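Local coordinates for protein 3-chlorocatechol 1,2-dioxygenase (Rhodococcus opacus, PDB 2BOY) that probably cleaves the aromatic ring of catechols, chlorinated ones included, between the two hydroxyl-bearing carbons, using a ferric iron and molecular oxygen, at residues 205-217 with 222-234. Sequence-based numbering, arbitrary orientation.
Sequences TTQLYFENGQWTG and NAVKPELLLSLDK
The ring of Tyr209 carries Val224 on one face: CG2 of Val224 sits over the ring centre, 3.7 Å from the centroid and 12° off the normal, a CH-pi contact. At the ring edge, near its plane, comes Leu228 O, while CB of Leu228 touches Tyr209 CD1. Tyr209 CG stands anti to its carbonyl carbon (chi1 -56°), which sends the ring along 222-234 until Tyr209 OH reaches Ala223 O, 2.9 Å away, in a weak hydrogen bond; its stronger partner is Arg188, whose guanidinium also holds Gln207 OE1. Phe210 is met differently, Leu232 CD1 coming to the ring edge 3.8 Å from Phe210 CD2, with Leu230 lying alongside and pointing the same way.

Between these side chains the backbones form a short parallel pairing of strands 204-210 and 229-236. Tyr209 N gives Leu228 O an almost straight bond (2.8 Å, 176°), Leu230 N returns one to Tyr209 O from a position tilted off the carbonyl plane, and Glu211 N closes on Leu230 O at 2.8 Å. Leu208 CB packs on Leu230 CD1 at 3.8 Å, and both leucines continue onto Phe105 of strand 102-110 and Tyr247 of strand 241-250. Where the strand ends in a type I turn, one water donates to Glu211 OE1 and Asn212 OD1 and accepts from Leu232 N.

A leucine in place of Tyr209 would probably leave Val224 CG2 without its aromatic face, Arg188 without its hydroxyl partner and Ala223 O without its weak donor. The contact illustrates how a second shell is built: Gln207, which touches bound benzhydroxamic acid and lies beside the iron ligands His191 and His193, shares Arg188 with a tyrosine whose ring is held by the 222-234 chain, probably helping to fix the pocket wall.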
loop_
_atom_site.group_PDB
_atom_site.type_symbol
_atom_site.label_atom_id
_atom_site.label_comp_id
_atom_site.label_asym_id
_atom_site.label_seq_id
_atom_site.Cartn_x
_atom_site.Cartn_y
_atom_site.Cartn_z
ATOM N N THR A 205 3.136 22.461 13.636
ATOM C CA THR A 205 2.849 22.375 12.192
ATOM C C THR A 205 1.392 22.583 11.927
ATOM O O THR A 205 0.542 21.884 12.482
ATOM C CB THR A 205 3.286 21.005 11.688
ATOM O OG1 THR A 205 4.717 20.919 11.804
ATOM C CG2 THR A 205 3.004 20.867 10.114
ATOM N N THR A 206 1.065 23.492 10.998
ATOM C CA THR A 206 -0.338 23.759 10.783
ATOM C C THR A 206 -0.567 24.348 9.377
ATOM O O THR A 206 0.381 24.520 8.608
ATOM C CB THR A 206 -0.881 24.679 11.939
ATOM O OG1 THR A 206 -2.316 24.722 11.924
ATOM C CG2 THR A 206 -0.409 26.152 11.836
ATOM N N GLN A 207 -1.823 24.616 9.069
ATOM C CA GLN A 207 -2.214 25.174 7.759
ATOM C C GLN A 207 -3.300 26.171 8.033
ATOM O O GLN A 207 -4.112 25.956 8.934
ATOM C CB GLN A 207 -2.851 24.089 6.909
ATOM C CG GLN A 207 -1.860 23.034 6.449
ATOM C CD GLN A 207 -2.385 22.174 5.334
ATOM O OE1 GLN A 207 -3.139 22.639 4.468
ATOM N NE2 GLN A 207 -1.967 20.922 5.332
ATOM N N LEU A 208 -3.388 27.222 7.220
ATOM C CA LEU A 208 -4.518 28.151 7.391
ATOM C C LEU A 208 -5.244 28.246 6.053
ATOM O O LEU A 208 -4.598 28.302 5.035
ATOM C CB LEU A 208 -4.011 29.537 7.836
ATOM C CG LEU A 208 -3.308 29.491 9.212
ATOM C CD1 LEU A 208 -2.604 30.802 9.548
ATOM C CD2 LEU A 208 -4.302 29.099 10.324
ATOM N N TYR A 209 -6.565 28.229 6.093
ATOM C CA TYR A 209 -7.442 28.181 4.924
ATOM C C TYR A 209 -8.237 29.483 4.868
ATOM O O TYR A 209 -8.153 30.287 5.779
ATOM C CB TYR A 209 -8.412 27.028 5.091
ATOM C CG TYR A 209 -7.729 25.695 5.314
ATOM C CD1 TYR A 209 -7.518 25.209 6.599
ATOM C CD2 TYR A 209 -7.305 24.922 4.223
ATOM C CE1 TYR A 209 -6.874 23.996 6.804
ATOM C CE2 TYR A 209 -6.655 23.703 4.418
ATOM C CZ TYR A 209 -6.453 23.254 5.709
ATOM O OH TYR A 209 -5.835 22.041 5.917
ATOM N N PHE A 210 -8.982 29.712 3.794
ATOM C CA PHE A 210 -9.702 30.995 3.586
ATOM C C PHE A 210 -11.198 30.699 3.644
ATOM O O PHE A 210 -11.677 29.853 2.886
ATOM C CB PHE A 210 -9.265 31.586 2.263
ATOM C CG PHE A 210 -7.801 31.867 2.209
ATOM C CD1 PHE A 210 -6.912 30.944 1.675
ATOM C CD2 PHE A 210 -7.290 33.028 2.788
ATOM C CE1 PHE A 210 -5.568 31.191 1.686
ATOM C CE2 PHE A 210 -5.934 33.276 2.792
ATOM C CZ PHE A 210 -5.073 32.355 2.239
ATOM N N GLU A 211 -11.882 31.321 4.611
ATOM C CA GLU A 211 -13.313 31.137 4.925
ATOM C C GLU A 211 -14.186 30.949 3.687
ATOM O O GLU A 211 -15.008 30.043 3.591
ATOM C CB GLU A 211 -13.819 32.424 5.567
ATOM C CG GLU A 211 -14.422 32.218 6.921
ATOM C CD GLU A 211 -14.436 33.495 7.703
ATOM O OE1 GLU A 211 -14.522 34.586 7.084
ATOM O OE2 GLU A 211 -14.340 33.392 8.933
ATOM N N ASN A 212 -13.974 31.838 2.738
ATOM C CA ASN A 212 -14.841 31.963 1.582
ATOM C C ASN A 212 -14.468 30.994 0.450
ATOM O O ASN A 212 -15.120 30.975 -0.588
ATOM C CB ASN A 212 -14.744 33.422 1.118
ATOM C CG ASN A 212 -13.857 34.284 2.073
ATOM O OD1 ASN A 212 -14.205 35.433 2.394
ATOM N ND2 ASN A 212 -12.719 33.714 2.538
ATOM N N GLY A 213 -13.445 30.172 0.671
ATOM C CA GLY A 213 -12.811 29.448 -0.420
ATOM C C GLY A 213 -13.553 28.183 -0.804
ATOM O O GLY A 213 -14.230 27.564 0.010
ATOM N N GLN A 214 -13.422 27.776 -2.054
ATOM C CA GLN A 214 -14.081 26.540 -2.455
ATOM C C GLN A 214 -13.287 25.374 -1.849
ATOM O O GLN A 214 -12.103 25.510 -1.590
ATOM C CB GLN A 214 -14.177 26.455 -4.002
ATOM C CG GLN A 214 -12.875 26.650 -4.721
ATOM C CD GLN A 214 -13.019 27.125 -6.196
ATOM O OE1 GLN A 214 -13.957 26.728 -6.914
ATOM N NE2 GLN A 214 -12.072 27.961 -6.637
ATOM N N TRP A 215 -13.957 24.259 -1.616
ATOM C CA TRP A 215 -13.342 23.016 -1.116
ATOM C C TRP A 215 -13.067 22.988 0.400
ATOM O O TRP A 215 -12.604 21.973 0.886
ATOM C CB TRP A 215 -12.070 22.640 -1.921
ATOM C CG TRP A 215 -12.234 22.769 -3.413
ATOM C CD1 TRP A 215 -11.606 23.658 -4.239
ATOM C CD2 TRP A 215 -13.067 21.960 -4.265
ATOM N NE1 TRP A 215 -12.006 23.458 -5.543
ATOM C CE2 TRP A 215 -12.907 22.429 -5.584
ATOM C CE3 TRP A 215 -13.933 20.880 -4.038
ATOM C CZ2 TRP A 215 -13.592 21.859 -6.680
ATOM C CZ3 TRP A 215 -14.602 20.302 -5.119
ATOM C CH2 TRP A 215 -14.423 20.791 -6.426
ATOM N N THR A 216 -13.365 24.057 1.163
ATOM C CA THR A 216 -13.114 23.961 2.620
ATOM C C THR A 216 -13.961 22.889 3.308
ATOM O O THR A 216 -13.591 22.399 4.386
ATOM C CB THR A 216 -13.301 25.283 3.356
ATOM O OG1 THR A 216 -14.694 25.657 3.299
ATOM C CG2 THR A 216 -12.524 26.397 2.642
ATOM N N GLY A 217 -15.103 22.548 2.690
ATOM C CA GLY A 217 -15.963 21.476 3.165
ATOM C C GLY A 217 -15.767 20.125 2.489
ATOM O O GLY A 217 -16.515 19.206 2.762
ATOM N N ASN A 222 -8.815 15.811 3.865
ATOM C CA ASN A 222 -9.521 15.811 5.176
ATOM C C ASN A 222 -8.754 16.507 6.292
ATOM O O ASN A 222 -8.797 16.078 7.463
ATOM C CB ASN A 222 -9.879 14.387 5.610
ATOM C CG ASN A 222 -11.038 13.842 4.850
ATOM O OD1 ASN A 222 -10.909 12.858 4.101
ATOM N ND2 ASN A 222 -12.197 14.477 5.010
ATOM N N ALA A 223 -8.066 17.589 5.932
ATOM C CA ALA A 223 -7.180 18.250 6.882
ATOM C C ALA A 223 -7.675 19.636 7.322
ATOM O O ALA A 223 -6.925 20.382 7.979
ATOM C CB ALA A 223 -5.750 18.370 6.268
ATOM N N VAL A 224 -8.923 19.999 6.972
ATOM C CA VAL A 224 -9.432 21.293 7.389
ATOM C C VAL A 224 -9.962 21.144 8.827
ATOM O O VAL A 224 -10.625 20.166 9.159
ATOM C CB VAL A 224 -10.533 21.848 6.472
ATOM C CG1 VAL A 224 -11.227 23.113 7.055
ATOM C CG2 VAL A 224 -9.977 22.140 5.067
ATOM N N LYS A 225 -9.620 22.115 9.663
ATOM C CA LYS A 225 -10.219 22.226 11.007
ATOM C C LYS A 225 -10.757 23.660 11.178
ATOM O O LYS A 225 -10.238 24.630 10.581
ATOM C CB LYS A 225 -9.195 21.844 12.110
ATOM C CG LYS A 225 -8.521 20.459 11.909
ATOM C CD LYS A 225 -7.523 20.207 13.028
ATOM C CE LYS A 225 -6.657 18.931 12.857
ATOM N NZ LYS A 225 -5.666 18.893 13.993
ATOM N N PRO A 226 -11.840 23.800 11.947
ATOM C CA PRO A 226 -12.545 25.070 12.010
ATOM C C PRO A 226 -11.690 26.179 12.603
ATOM O O PRO A 226 -11.940 27.318 12.255
ATOM C CB PRO A 226 -13.768 24.776 12.898
ATOM C CG PRO A 226 -13.443 23.510 13.666
ATOM C CD PRO A 226 -12.446 22.744 12.803
ATOM N N GLU A 227 -10.757 25.871 13.500
ATOM C CA GLU A 227 -9.885 26.899 14.088
ATOM C C GLU A 227 -8.935 27.508 13.078
ATOM O O GLU A 227 -8.360 28.553 13.355
ATOM C CB GLU A 227 -9.040 26.340 15.248
ATOM C CG GLU A 227 -9.856 25.709 16.374
ATOM C CD GLU A 227 -10.282 24.254 16.119
ATOM O OE1 GLU A 227 -10.998 23.672 16.999
ATOM O OE2 GLU A 227 -9.948 23.681 15.048
ATOM N N LEU A 228 -8.822 26.880 11.899
ATOM C CA LEU A 228 -7.802 27.257 10.889
ATOM C C LEU A 228 -8.380 28.030 9.676
ATOM O O LEU A 228 -7.688 28.284 8.691
ATOM C CB LEU A 228 -7.109 25.979 10.387
ATOM C CG LEU A 228 -6.486 25.109 11.517
ATOM C CD1 LEU A 228 -5.937 23.811 10.946
ATOM C CD2 LEU A 228 -5.405 25.924 12.285
ATOM N N LEU A 229 -9.639 28.409 9.769
ATOM C CA LEU A 229 -10.261 29.205 8.728
ATOM C C LEU A 229 -10.081 30.719 8.959
ATOM O O LEU A 229 -10.451 31.253 10.017
ATOM C CB LEU A 229 -11.732 28.811 8.572
ATOM C CG LEU A 229 -11.962 27.349 8.092
ATOM C CD1 LEU A 229 -13.362 26.903 8.508
ATOM C CD2 LEU A 229 -11.813 27.312 6.582
ATOM N N LEU A 230 -9.482 31.389 7.977
ATOM C CA LEU A 230 -9.195 32.813 8.091
ATOM C C LEU A 230 -10.304 33.619 7.450
ATOM O O LEU A 230 -10.913 33.157 6.483
ATOM C CB LEU A 230 -7.922 33.158 7.326
ATOM C CG LEU A 230 -6.612 32.490 7.761
ATOM C CD1 LEU A 230 -5.505 32.836 6.760
ATOM C CD2 LEU A 230 -6.204 32.890 9.180
ATOM N N SER A 231 -10.543 34.809 7.991
ATOM C CA SER A 231 -11.405 35.807 7.348
ATOM C C SER A 231 -10.538 36.847 6.660
ATOM O O SER A 231 -9.526 37.281 7.197
ATOM C CB SER A 231 -12.305 36.479 8.381
ATOM O OG SER A 231 -11.533 37.157 9.351
ATOM N N LEU A 232 -10.956 37.245 5.472
ATOM C CA LEU A 232 -10.264 38.216 4.645
ATOM C C LEU A 232 -11.044 39.537 4.631
ATOM O O LEU A 232 -12.287 39.525 4.454
ATOM C CB LEU A 232 -10.246 37.688 3.220
ATOM C CG LEU A 232 -8.971 37.119 2.602
ATOM C CD1 LEU A 232 -7.974 36.615 3.647
ATOM C CD2 LEU A 232 -9.306 36.085 1.517
ATOM N N ASP A 233 -10.330 40.647 4.813
ATOM C CA ASP A 233 -10.912 41.978 4.620
ATOM C C ASP A 233 -10.390 42.576 3.327
ATOM O O ASP A 233 -9.188 42.580 3.075
ATOM C CB ASP A 233 -10.567 42.898 5.793
ATOM C CG ASP A 233 -11.239 42.463 7.096
ATOM O OD1 ASP A 233 -12.298 41.792 7.022
ATOM O OD2 ASP A 233 -10.793 42.756 8.235
ATOM N N LYS A 234 -11.292 43.069 2.492
ATOM C CA LYS A 234 -10.883 43.695 1.244
ATOM C C LYS A 234 -10.520 45.150 1.503
ATOM O O LYS A 234 -11.345 45.917 1.992
ATOM C CB LYS A 234 -12.017 43.606 0.221
ATOM C CG LYS A 234 -11.587 43.844 -1.212
ATOM C CD LYS A 234 -12.767 43.706 -2.161
ATOM C CE LYS A 234 -12.338 44.023 -3.577
ATOM N NZ LYS A 234 -13.396 44.781 -4.338
HETATM O O HOH W 1 -13.710 36.292 4.973
#